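Local structure of TetR family transcriptional regulator (Streptomyces coelicolor, 6SRN) at residues 29-34 and 58-62; 37-41 and 54-59; 100-104 and 158-164; 114-118 and 194-198; 151-156 and 170-174. The protein probably regulates transcription as a TetR-family DNA-binding protein and binds a small furan carboxylic acid, apparently a bacterial hormone. All blocks are in the same frame, centred on the assembly; numbering follows the deposited sequence.

Contact 1. Residues 29-34 and 58-62; sequences KTRAQI and RVGMT
V59 and M61, at the end of helix 52-59 and in the turn of the predicted helix-turn-helix (residues 51-70), pack against K29, just before helix 31-49, and against Q33 and I34 in its first turn. The contact thus ties the leading helix of the TetR-type DNA-binding domain to the bend between the two helices of the motif. G60 makes that bend: its phi is positive (114°), and a CB there would be jammed against the carbonyl O of V59, so glycine suits the place. Past G60 the chain carries M61 to K29 and I34. In V59 it is the CG2 branch that does the touching. V59 CG2 lies 3.7 Å from Q33 O and 4.0 Å from I34 CA, a branched aliphatic group packed on helical backbone. The aliphatic part of K29 runs past V59 in the opposite direction, with K29 CD 4.0 Å from V59 CG2, which leaves its amino end near the partly exposed margin. At the start of helix 31-49, T30 and Q33 form a capping box: Q33 N gives its hydrogen to T30 OG1 at 3.1 Å, and T30 N gives one to Q33 OE1 at 2.9 Å, in the carbonyl plane and on a lone pair. I34 also leans on V66 of helix 63-69. M61 holds CG between its own N and carbonyl carbon (chi1 64°), and its unbranched thioether crosses I34 at about a right angle, with M61 SD 3.7 Å from I34 CD1 and 3.8 Å from K29 CB.

Contact 2. Residues 37-41 and 54-59; sequences AASEI and DVAERV
A37 sets its methyl against two residues of helix 52-59, with CB 3.6 Å from R58 CG and 3.9 Å from V59 CB; so small a side chain lets the arginine stem pass close to the helix. At A38 the backbone itself is met, V55 CG2 coming within 3.9 Å of A38 CA, while the A38 methyl lies beside V55 CG1. Both branches of the valine are therefore in use. These are the first helix and the opening helix of the predicted helix-turn-helix in the three-helix DNA-binding domain of TetR proteins, and their short segments run at 122° to each other. E40 reaches outward from the apolar seam to form a salt bridge: R58 NH1 donates to E40 OE1 over 2.9 Å, the oxygen using its anti lone pair and lying almost in the guanidinium plane, although carboxylate and guanidinium are tilted by 31°. Bends at chi2 and chi3 bring the R58 guanidinium across to helix 31-49. I41 comes from the other direction and puts CG1 3.6 Å above one face of the R58 guanidinium, toward its rim. I41 CD1 lies 3.6 Å from D54 O and 4.0 Å from V55 CG2, while the D54 carboxylate pairs with R45.

Contact 3. Residues 100-104 and 158-164; sequences FTPLE and AREAGQL
Q163 stretches across to the start of helix 102-119 and touches T101, P102 and L103, crossing each of them obliquely. Its CG is trans to its own N (chi1 -172°) and the chain continues extended, long enough to carry the amide over the first turn of that helix. The two ends of the amide do different work. Q163 NE2 donates to T101 OG1 at 2.9 Å along a nearly straight line (170°), with the oxygen in the amide plane. Q163 OE1 accepts from L103 N at 3.0 Å, but this donor stands above the carbonyl plane, 53° out of it, and not on a lone pair. Two bonds from one amide fix its rotation, and a glutamine, able both to give and to accept, is what the place needs. T101 OG1 is shared: it also accepts from E104 N at 3.3 Å, half of a capping box whose other half is T101 N to E104 OE1. P102, which has no N-H to offer in this first turn, lays its ring against A158, CB to CB 3.9 Å. L103 CB lies over the same amide face that its N-H approaches, 3.5 Å from Q163 CD, and L103 crosses L164 at about a right angle, CD2 to CD1 4.1 Å. G162 ends helix 145-161 in a Schellman motif, which turns Q163 toward its partners. The contact clasps the start of helix 102-119 to the end of helix 145-161 in the C-terminal domain, with F209 and L212 of helix 197-212 backing L103 and L164 respectively.

Contact 4. Residues 114-118 and 194-198; sequences AQAFR and RADIM. With LUB (4-(Hydroxymethyl)-2-propylfuran-3-carboxylic acid), chain B.
Apolar packing carries most of the meeting between M198, I197 and helix 102-119. M198 is bent at chi2 (-51°) and chi3, which curls its thioether over helix 102-119: M198 SD lies 3.7 Å from A114 CB and M198 CE 3.7 Å from Q115 CG. The flexible, unbranched chain can bend to lie along A114 and Q115. I197 reaches in beside it, its CD1 3.7 Å from A114 O and its CG2 3.7 Å from R118 CB, so that its two branches spread over A114 and R118, one helical turn apart. A114, being small, lets both come close.

A second group is made of arginine stems and charged ends against carbon. R118 crosses M198 at about a right angle, R118 NH1 3.5 Å from M198 CG. R194 is extended from CG to NE and runs alongside F117, R194 CD approaching F117 O to 3.4 Å, with F117 CD1 over one face of the guanidinium, toward its rim.

The third kind is ligand contact: F117 CZ stands 3.5 Å from C5 of the furan acid, which approaches the phenyl ring obliquely.

No hydrogen bond joins the two segments; between them the contact rests on van der Waals packing. The polar end of R194 is met by Q185, itself a pocket residue, so F117 and R194 join the ligand wall to the turn before helix 197-212.

Contact 5. Residues 151-156 and 170-174; sequences LEVPLQ and PAAAA
L155 turns its CG away from its carbonyl carbon (chi1 -74°), and with chi2 near trans this drives CD1 across onto helix 170-192, 3.5 Å from A174 N and 3.7 Å from A174 CB. The contact is a helix-helix packing within the ligand-binding domain of the TetR fold, where the segments of helices 145-161 and 170-192 run at 135° to each other and approach to 8.5 Å between axes. Alanines line the facing side of the second helix, and their short side chains allow the leucine to lie almost on the backbone; A173 CB also borders its CD1. One turn earlier P170, which needs no N-H in the opening turn of its helix, packs beside L155, CB to CB 4.0 Å. Q156 bends at chi2 to bring OE1 3.4 Å from P170 CG, though its polar partner is R159. P154 lacks the N-H that would bond to the preceding turn, and helix 145-161 is kinked there. L155 also touches L103 and V106 of helix 102-119, so this leucine of helix 145-161 packs against two other helices. On the far side A172 packs on E203 of the second subunit, which places helix 170-192 at the dimer interface. E152 marks the polar margin: its extended chain lies against A171, and a water donates to A171 O at 3.0 Å and, weakly, to E152 OE2 at 2.7 Å, bridging carboxylate and helix backbone.

Contacts 1 and 2 lie on the same two helices, 31-49 and 52-59, and share R58 and V59; their centres are 7 Å apart, and M61 N probably bonds to A56 O between them. Contact 2 is the buried one, its salt bridge at the margin, while contact 1 is only partly buried. In the C-terminal domain contacts 3 and 5 touch through helix 145-161. Contact 5 is buried and mainly apolar, with E152, Q156 and a water at its margin, whereas contact 3, nearer the surface, relies on amide hydrogen bonds. Contact 4, partly buried, touches the ligand; packing without a hydrogen bond joins its segments, and it uses helix 102-119 with contact 3.

Contact 1. Residues 29-34 and 58-62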
# COMPACT_ATOMS: atom_id res chain seq x y z
N LYS A 29 -32.78 -12.41 9.12
CA LYS A 29 -31.48 -12.16 8.48
C LYS A 29 -30.33 -12.90 9.17
O LYS A 29 -30.29 -13.06 10.39
CB LYS A 29 -31.20 -10.67 8.40
CG LYS A 29 -32.26 -9.91 7.59
CD LYS A 29 -31.98 -10.05 6.10
CE LYS A 29 -32.97 -9.28 5.21
NZ LYS A 29 -32.34 -8.78 3.93
N THR A 30 -29.40 -13.39 8.37
CA THR A 30 -28.29 -14.14 8.90
C THR A 30 -27.11 -13.20 9.16
O THR A 30 -27.09 -12.05 8.71
CB THR A 30 -27.81 -15.21 7.91
OG1 THR A 30 -27.30 -14.56 6.75
CG2 THR A 30 -28.96 -16.15 7.53
N ARG A 31 -26.15 -13.71 9.91
CA ARG A 31 -24.92 -12.98 10.19
C ARG A 31 -24.24 -12.57 8.91
O ARG A 31 -23.80 -11.43 8.78
CB ARG A 31 -23.98 -13.85 11.03
CG ARG A 31 -22.80 -13.08 11.60
CD ARG A 31 -21.90 -14.02 12.39
NE ARG A 31 -20.74 -13.34 12.97
CZ ARG A 31 -20.74 -12.68 14.13
NH1 ARG A 31 -21.87 -12.54 14.86
NH2 ARG A 31 -19.62 -12.09 14.55
N ALA A 32 -24.14 -13.50 7.97
CA ALA A 32 -23.54 -13.25 6.68
C ALA A 32 -24.25 -12.12 5.93
O ALA A 32 -23.59 -11.31 5.31
CB ALA A 32 -23.51 -14.50 5.85
N GLN A 33 -25.58 -12.08 5.98
CA GLN A 33 -26.34 -10.99 5.34
C GLN A 33 -26.06 -9.65 5.98
O GLN A 33 -25.88 -8.65 5.27
CB GLN A 33 -27.85 -11.29 5.38
CG GLN A 33 -28.24 -12.42 4.46
CD GLN A 33 -29.71 -12.79 4.53
OE1 GLN A 33 -30.23 -13.14 5.58
NE2 GLN A 33 -30.38 -12.77 3.38
N ILE A 34 -26.00 -9.64 7.30
CA ILE A 34 -25.65 -8.39 8.01
C ILE A 34 -24.23 -7.97 7.63
O ILE A 34 -24.00 -6.80 7.38
CB ILE A 34 -25.80 -8.56 9.54
CG1 ILE A 34 -27.25 -8.91 9.90
CG2 ILE A 34 -25.35 -7.30 10.28
CD1 ILE A 34 -27.44 -9.47 11.31
N ARG A 58 -30.34 -0.99 5.87
CA ARG A 58 -29.95 -1.63 4.60
C ARG A 58 -30.39 -3.08 4.64
O ARG A 58 -30.99 -3.60 3.69
CB ARG A 58 -28.43 -1.55 4.39
CG ARG A 58 -27.88 -2.38 3.22
CD ARG A 58 -28.18 -1.79 1.87
NE ARG A 58 -27.69 -0.41 1.74
CZ ARG A 58 -26.50 -0.04 1.27
NH1 ARG A 58 -25.58 -0.93 0.90
NH2 ARG A 58 -26.21 1.25 1.21
N VAL A 59 -30.14 -3.73 5.77
CA VAL A 59 -30.34 -5.16 5.84
C VAL A 59 -31.76 -5.56 6.21
O VAL A 59 -32.13 -6.71 5.94
CB VAL A 59 -29.30 -5.83 6.74
CG1 VAL A 59 -29.67 -5.67 8.21
CG2 VAL A 59 -29.12 -7.29 6.35
N GLY A 60 -32.55 -4.65 6.79
CA GLY A 60 -33.96 -4.87 7.03
C GLY A 60 -34.39 -4.95 8.49
O GLY A 60 -35.57 -5.17 8.80
N MET A 61 -33.48 -4.70 9.40
CA MET A 61 -33.78 -5.06 10.78
C MET A 61 -33.58 -3.87 11.72
O MET A 61 -33.12 -2.82 11.30
CB MET A 61 -33.04 -6.36 11.13
CG MET A 61 -31.54 -6.28 11.11
SD MET A 61 -30.74 -7.89 10.90
CE MET A 61 -31.14 -8.60 12.52
N THR A 62 -34.05 -3.97 12.97
CA THR A 62 -33.83 -2.89 13.95
C THR A 62 -32.37 -2.88 14.41
O THR A 62 -31.69 -3.91 14.34
CB THR A 62 -34.68 -3.07 15.22
OG1 THR A 62 -34.32 -4.31 15.86
CG2 THR A 62 -36.18 -3.04 14.88

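Contact 2. Residues 37-41 and 54-59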
# COMPACT_ATOMS: atom_id res chain seq x y z
N ALA A 37 -24.15 -6.38 4.11
CA ALA A 37 -24.64 -5.00 4.17
C ALA A 37 -23.66 -4.06 4.82
O ALA A 37 -23.43 -2.96 4.31
CB ALA A 37 -25.99 -4.94 4.89
N ALA A 38 -23.07 -4.50 5.92
CA ALA A 38 -22.06 -3.70 6.58
C ALA A 38 -20.88 -3.45 5.65
O ALA A 38 -20.33 -2.36 5.61
CB ALA A 38 -21.59 -4.38 7.84
N SER A 39 -20.51 -4.46 4.91
CA SER A 39 -19.37 -4.35 3.99
C SER A 39 -19.65 -3.33 2.93
O SER A 39 -18.78 -2.56 2.55
CB SER A 39 -19.05 -5.70 3.39
OG SER A 39 -18.51 -6.56 4.39
N GLU A 40 -20.84 -3.39 2.36
CA GLU A 40 -21.21 -2.44 1.33
C GLU A 40 -21.06 -1.03 1.87
O GLU A 40 -20.52 -0.16 1.18
CB GLU A 40 -22.65 -2.69 0.85
CG GLU A 40 -22.79 -3.99 0.04
CD GLU A 40 -24.22 -4.48 -0.14
OE1 GLU A 40 -25.15 -3.76 0.25
OE2 GLU A 40 -24.41 -5.60 -0.69
N ILE A 41 -21.55 -0.78 3.07
CA ILE A 41 -21.51 0.58 3.64
C ILE A 41 -20.09 1.02 4.03
O ILE A 41 -19.68 2.15 3.78
CB ILE A 41 -22.54 0.69 4.80
CG1 ILE A 41 -23.93 0.61 4.18
CG2 ILE A 41 -22.33 1.98 5.60
CD1 ILE A 41 -25.03 0.39 5.15
N ASP A 54 -27.47 2.66 9.77
CA ASP A 54 -27.60 2.55 8.33
C ASP A 54 -27.47 1.10 7.88
O ASP A 54 -28.14 0.70 6.94
CB ASP A 54 -26.61 3.46 7.64
CG ASP A 54 -27.06 4.92 7.65
OD1 ASP A 54 -28.23 5.23 8.01
OD2 ASP A 54 -26.21 5.76 7.33
N VAL A 55 -26.62 0.32 8.55
CA VAL A 55 -26.53 -1.11 8.31
C VAL A 55 -27.86 -1.83 8.60
O VAL A 55 -28.33 -2.62 7.79
CB VAL A 55 -25.38 -1.73 9.13
CG1 VAL A 55 -25.38 -3.25 8.98
CG2 VAL A 55 -24.02 -1.13 8.71
N ALA A 56 -28.45 -1.53 9.75
CA ALA A 56 -29.77 -2.09 10.10
C ALA A 56 -30.83 -1.76 9.06
O ALA A 56 -31.57 -2.65 8.61
CB ALA A 56 -30.16 -1.61 11.48
N GLU A 57 -30.86 -0.51 8.61
CA GLU A 57 -31.83 -0.10 7.57
C GLU A 57 -31.61 -0.88 6.27
O GLU A 57 -32.57 -1.32 5.63
CB GLU A 57 -31.72 1.38 7.30
CG GLU A 57 -32.78 1.93 6.35
CD GLU A 57 -32.30 3.16 5.59
OE1 GLU A 57 -31.28 3.76 6.00
OE2 GLU A 57 -32.94 3.50 4.57
N ARG A 58 -30.34 -0.99 5.87
CA ARG A 58 -29.95 -1.63 4.60
C ARG A 58 -30.39 -3.08 4.64
O ARG A 58 -30.99 -3.60 3.69
CB ARG A 58 -28.43 -1.55 4.39
CG ARG A 58 -27.88 -2.38 3.22
CD ARG A 58 -28.18 -1.79 1.87
NE ARG A 58 -27.69 -0.41 1.74
CZ ARG A 58 -26.50 -0.04 1.27
NH1 ARG A 58 -25.58 -0.93 0.90
NH2 ARG A 58 -26.21 1.25 1.21
N VAL A 59 -30.14 -3.73 5.77
CA VAL A 59 -30.34 -5.16 5.84
C VAL A 59 -31.76 -5.56 6.21
O VAL A 59 -32.13 -6.71 5.94
CB VAL A 59 -29.30 -5.83 6.74
CG1 VAL A 59 -29.67 -5.67 8.21
CG2 VAL A 59 -29.12 -7.29 6.35

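Contact 3. Residues 100-104 and 158-164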
# COMPACT_ATOMS: atom_id res chain seq x y z
N PHE A 100 -2.86 -28.53 -8.71
CA PHE A 100 -1.96 -27.46 -9.14
C PHE A 100 -0.62 -27.56 -8.36
O PHE A 100 -0.62 -27.95 -7.20
CB PHE A 100 -2.61 -26.08 -9.04
CG PHE A 100 -3.71 -25.90 -10.05
CD1 PHE A 100 -3.42 -25.53 -11.35
CD2 PHE A 100 -5.03 -26.15 -9.71
CE1 PHE A 100 -4.44 -25.38 -12.26
CE2 PHE A 100 -6.05 -26.00 -10.62
CZ PHE A 100 -5.75 -25.60 -11.90
N THR A 101 0.48 -27.25 -9.02
CA THR A 101 1.81 -27.25 -8.38
C THR A 101 1.89 -26.17 -7.30
O THR A 101 1.05 -25.30 -7.24
CB THR A 101 2.94 -26.97 -9.39
OG1 THR A 101 2.86 -25.63 -9.91
CG2 THR A 101 2.96 -28.01 -10.53
N PRO A 102 2.88 -26.29 -6.42
CA PRO A 102 2.99 -25.29 -5.35
C PRO A 102 3.00 -23.85 -5.85
O PRO A 102 2.26 -22.98 -5.34
CB PRO A 102 4.31 -25.69 -4.67
CG PRO A 102 4.28 -27.21 -4.78
CD PRO A 102 3.82 -27.41 -6.19
N LEU A 103 3.80 -23.54 -6.86
CA LEU A 103 3.89 -22.17 -7.32
C LEU A 103 2.61 -21.74 -8.07
O LEU A 103 2.18 -20.60 -7.94
CB LEU A 103 5.07 -22.00 -8.26
CG LEU A 103 6.26 -21.17 -7.86
CD1 LEU A 103 6.99 -20.78 -9.16
CD2 LEU A 103 5.92 -20.02 -6.98
N GLU A 104 1.99 -22.65 -8.84
CA GLU A 104 0.70 -22.36 -9.51
C GLU A 104 -0.41 -22.12 -8.49
O GLU A 104 -1.31 -21.34 -8.75
CB GLU A 104 0.28 -23.56 -10.34
CG GLU A 104 1.04 -23.63 -11.64
CD GLU A 104 0.63 -24.86 -12.41
OE1 GLU A 104 0.19 -25.85 -11.75
OE2 GLU A 104 0.64 -24.81 -13.64
N ALA A 158 7.44 -25.46 -2.87
CA ALA A 158 8.04 -25.13 -4.15
C ALA A 158 9.56 -25.22 -4.04
O ALA A 158 10.21 -25.76 -4.93
CB ALA A 158 7.65 -23.71 -4.59
N ARG A 159 10.10 -24.70 -2.94
CA ARG A 159 11.56 -24.79 -2.72
C ARG A 159 12.01 -26.25 -2.67
O ARG A 159 12.94 -26.63 -3.37
CB ARG A 159 12.00 -24.07 -1.45
CG ARG A 159 13.50 -24.34 -1.18
CD ARG A 159 14.20 -23.46 -0.18
NE ARG A 159 13.66 -23.54 1.16
CZ ARG A 159 14.14 -22.87 2.21
NH1 ARG A 159 15.20 -22.06 2.09
NH2 ARG A 159 13.55 -23.01 3.39
N GLU A 160 11.38 -27.05 -1.83
CA GLU A 160 11.75 -28.48 -1.66
C GLU A 160 11.61 -29.27 -2.95
O GLU A 160 12.33 -30.26 -3.20
CB GLU A 160 10.81 -29.12 -0.65
CG GLU A 160 11.15 -29.02 0.82
CD GLU A 160 10.74 -30.35 1.53
OE1 GLU A 160 9.54 -30.72 1.50
OE2 GLU A 160 11.59 -31.08 2.08
N ALA A 161 10.63 -28.87 -3.75
CA ALA A 161 10.33 -29.50 -5.02
C ALA A 161 11.34 -29.14 -6.12
O ALA A 161 11.37 -29.76 -7.14
CB ALA A 161 8.94 -29.11 -5.47
N GLY A 162 12.12 -28.09 -5.93
CA GLY A 162 12.98 -27.60 -7.01
C GLY A 162 12.29 -26.67 -8.00
O GLY A 162 12.80 -26.39 -9.09
N GLN A 163 11.12 -26.15 -7.62
CA GLN A 163 10.37 -25.27 -8.50
C GLN A 163 10.83 -23.81 -8.38
O GLN A 163 10.66 -22.98 -9.28
CB GLN A 163 8.89 -25.42 -8.11
CG GLN A 163 7.94 -24.72 -9.04
CD GLN A 163 6.49 -25.11 -8.81
OE1 GLN A 163 6.02 -25.37 -7.69
NE2 GLN A 163 5.76 -25.17 -9.90
N LEU A 164 11.40 -23.50 -7.22
CA LEU A 164 11.72 -22.13 -6.85
C LEU A 164 13.20 -21.91 -7.18
O LEU A 164 14.05 -22.79 -6.92
CB LEU A 164 11.40 -21.95 -5.37
CG LEU A 164 10.98 -20.64 -4.76
CD1 LEU A 164 9.64 -20.21 -5.36
CD2 LEU A 164 10.86 -20.81 -3.26

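Contact 4. Residues 114-118 and 194-198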
# COMPACT_ATOMS: atom_id res chain seq x y z
N ALA A 114 -7.23 -10.85 -6.56
CA ALA A 114 -7.41 -9.65 -7.38
C ALA A 114 -8.84 -9.48 -7.87
O ALA A 114 -9.42 -8.38 -7.77
CB ALA A 114 -6.44 -9.68 -8.56
N GLN A 115 -9.46 -10.58 -8.32
CA GLN A 115 -10.85 -10.56 -8.75
C GLN A 115 -11.75 -10.22 -7.57
O GLN A 115 -12.76 -9.54 -7.70
CB GLN A 115 -11.28 -11.97 -9.23
CG GLN A 115 -10.66 -12.39 -10.51
CD GLN A 115 -11.04 -13.83 -10.84
OE1 GLN A 115 -10.79 -14.75 -10.08
NE2 GLN A 115 -11.79 -14.01 -11.90
N ALA A 116 -11.39 -10.73 -6.38
CA ALA A 116 -12.25 -10.53 -5.22
C ALA A 116 -12.21 -9.07 -4.73
O ALA A 116 -13.22 -8.50 -4.35
CB ALA A 116 -11.88 -11.48 -4.12
N PHE A 117 -11.00 -8.48 -4.70
CA PHE A 117 -10.94 -7.04 -4.43
C PHE A 117 -11.69 -6.24 -5.49
O PHE A 117 -12.32 -5.22 -5.18
CB PHE A 117 -9.49 -6.56 -4.29
CG PHE A 117 -8.83 -6.91 -2.98
CD1 PHE A 117 -9.30 -6.34 -1.78
CD2 PHE A 117 -7.74 -7.75 -2.91
CE1 PHE A 117 -8.64 -6.65 -0.58
CE2 PHE A 117 -7.12 -8.06 -1.72
CZ PHE A 117 -7.56 -7.51 -0.54
N ARG A 118 -11.62 -6.68 -6.74
CA ARG A 118 -12.34 -6.00 -7.80
C ARG A 118 -13.87 -5.99 -7.61
O ARG A 118 -14.51 -4.94 -7.81
CB ARG A 118 -12.02 -6.62 -9.15
CG ARG A 118 -12.48 -5.81 -10.37
CD ARG A 118 -12.35 -6.58 -11.67
NE ARG A 118 -13.18 -7.78 -11.57
CZ ARG A 118 -13.00 -8.93 -12.23
NH1 ARG A 118 -12.06 -9.08 -13.14
NH2 ARG A 118 -13.76 -9.96 -11.95
N ARG A 194 -10.09 0.25 -8.58
CA ARG A 194 -9.76 -1.11 -8.93
C ARG A 194 -10.24 -1.58 -10.30
O ARG A 194 -10.14 -2.75 -10.64
CB ARG A 194 -10.19 -2.10 -7.83
CG ARG A 194 -9.51 -1.92 -6.48
CD ARG A 194 -9.73 -3.08 -5.57
NE ARG A 194 -9.08 -2.85 -4.26
CZ ARG A 194 -9.70 -2.30 -3.21
NH1 ARG A 194 -10.94 -1.90 -3.28
NH2 ARG A 194 -9.04 -2.12 -2.07
N ALA A 195 -10.63 -0.65 -11.16
CA ALA A 195 -11.18 -1.02 -12.47
C ALA A 195 -10.12 -1.76 -13.34
O ALA A 195 -10.44 -2.64 -14.12
CB ALA A 195 -11.67 0.20 -13.19
N ASP A 196 -8.86 -1.36 -13.18
CA ASP A 196 -7.75 -1.85 -13.98
C ASP A 196 -6.91 -2.88 -13.19
O ASP A 196 -5.81 -3.24 -13.61
CB ASP A 196 -6.80 -0.72 -14.41
CG ASP A 196 -6.04 -0.06 -13.24
OD1 ASP A 196 -6.57 -0.09 -12.10
OD2 ASP A 196 -4.98 0.60 -13.49
N ILE A 197 -7.43 -3.42 -12.10
CA ILE A 197 -6.64 -4.26 -11.21
C ILE A 197 -6.06 -5.48 -11.91
O ILE A 197 -4.91 -5.87 -11.65
CB ILE A 197 -7.42 -4.65 -9.93
CG1 ILE A 197 -6.49 -5.30 -8.94
CG2 ILE A 197 -8.62 -5.52 -10.23
CD1 ILE A 197 -7.11 -5.52 -7.59
N MET A 198 -6.82 -6.10 -12.80
CA MET A 198 -6.31 -7.34 -13.40
C MET A 198 -5.09 -7.10 -14.30
O MET A 198 -4.14 -7.91 -14.28
CB MET A 198 -7.43 -8.10 -14.15
CG MET A 198 -8.63 -8.44 -13.28
SD MET A 198 -8.32 -9.28 -11.72
CE MET A 198 -7.70 -10.86 -12.22
C2 LUB B . -3.74 -7.53 1.20
C4 LUB B . -4.86 -6.08 2.48
C5 LUB B . -5.07 -5.74 1.20
C6 LUB B . -2.74 -8.45 0.62
O11 LUB B . -2.89 -8.96 3.57
C9 LUB B . -3.49 -7.87 3.71
O10 LUB B . -3.68 -7.34 4.87
C3 LUB B . -3.98 -7.14 2.56
C12 LUB B . -5.64 -5.40 3.59
O13 LUB B . -4.72 -4.93 4.60
O1 LUB B . -4.28 -6.55 0.37
C7 LUB B . -3.50 -9.59 -0.06
C8 LUB B . -2.57 -10.64 -0.64

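Contact 5. Residues 151-156 and 170-174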
# COMPACT_ATOMS: atom_id res chain seq x y z
N LEU A 151 0.72 -18.15 2.33
CA LEU A 151 1.49 -18.41 1.09
C LEU A 151 2.85 -19.06 1.36
O LEU A 151 3.44 -19.72 0.52
CB LEU A 151 1.72 -17.10 0.32
CG LEU A 151 0.46 -16.42 -0.22
CD1 LEU A 151 0.85 -15.23 -1.09
CD2 LEU A 151 -0.42 -17.38 -0.99
N GLU A 152 3.39 -18.84 2.54
CA GLU A 152 4.69 -19.42 2.86
C GLU A 152 4.72 -20.95 2.70
O GLU A 152 5.73 -21.53 2.31
CB GLU A 152 5.00 -19.03 4.31
CG GLU A 152 6.43 -18.81 4.64
CD GLU A 152 6.57 -18.27 6.07
OE1 GLU A 152 5.59 -18.26 6.88
OE2 GLU A 152 7.66 -17.80 6.35
N VAL A 153 3.62 -21.62 3.05
CA VAL A 153 3.53 -23.07 3.00
C VAL A 153 3.75 -23.63 1.59
O VAL A 153 4.70 -24.42 1.38
CB VAL A 153 2.22 -23.58 3.60
CG1 VAL A 153 2.10 -25.10 3.47
CG2 VAL A 153 2.14 -23.19 5.07
N PRO A 154 2.90 -23.24 0.60
CA PRO A 154 3.24 -23.68 -0.76
C PRO A 154 4.57 -23.21 -1.29
O PRO A 154 5.18 -23.90 -2.08
CB PRO A 154 2.07 -23.14 -1.62
CG PRO A 154 1.48 -22.08 -0.80
CD PRO A 154 1.63 -22.51 0.63
N LEU A 155 5.05 -22.05 -0.86
CA LEU A 155 6.34 -21.61 -1.28
C LEU A 155 7.46 -22.49 -0.71
O LEU A 155 8.46 -22.72 -1.40
CB LEU A 155 6.55 -20.15 -0.89
CG LEU A 155 5.75 -19.17 -1.75
CD1 LEU A 155 5.76 -17.79 -1.09
CD2 LEU A 155 6.25 -19.08 -3.18
N GLN A 156 7.29 -22.99 0.51
CA GLN A 156 8.23 -23.99 1.07
C GLN A 156 8.22 -25.25 0.25
O GLN A 156 9.27 -25.82 -0.02
CB GLN A 156 7.93 -24.33 2.52
CG GLN A 156 8.90 -25.33 3.12
CD GLN A 156 10.34 -24.85 3.08
OE1 GLN A 156 10.62 -23.66 3.29
NE2 GLN A 156 11.27 -25.78 2.81
N PRO A 170 11.74 -18.95 0.84
CA PRO A 170 10.27 -18.94 0.83
C PRO A 170 9.60 -17.87 1.70
O PRO A 170 8.58 -17.29 1.26
CB PRO A 170 9.88 -20.34 1.32
CG PRO A 170 11.05 -21.14 1.00
CD PRO A 170 12.27 -20.31 1.06
N ALA A 171 10.13 -17.61 2.91
CA ALA A 171 9.51 -16.62 3.81
C ALA A 171 9.67 -15.24 3.18
O ALA A 171 8.74 -14.42 3.19
CB ALA A 171 10.18 -16.66 5.16
N ALA A 172 10.82 -14.99 2.58
CA ALA A 172 11.05 -13.72 1.92
C ALA A 172 10.17 -13.54 0.70
O ALA A 172 9.65 -12.46 0.49
CB ALA A 172 12.49 -13.59 1.55
N ALA A 173 9.99 -14.59 -0.07
CA ALA A 173 9.11 -14.57 -1.23
C ALA A 173 7.67 -14.31 -0.82
O ALA A 173 6.97 -13.56 -1.50
CB ALA A 173 9.24 -15.85 -2.01
N ALA A 174 7.23 -14.89 0.28
CA ALA A 174 5.87 -14.71 0.74
C ALA A 174 5.72 -13.23 1.13
O ALA A 174 4.74 -12.61 0.78
CB ALA A 174 5.59 -15.60 1.94
O HOH W 1 7.07 -15.26 5.52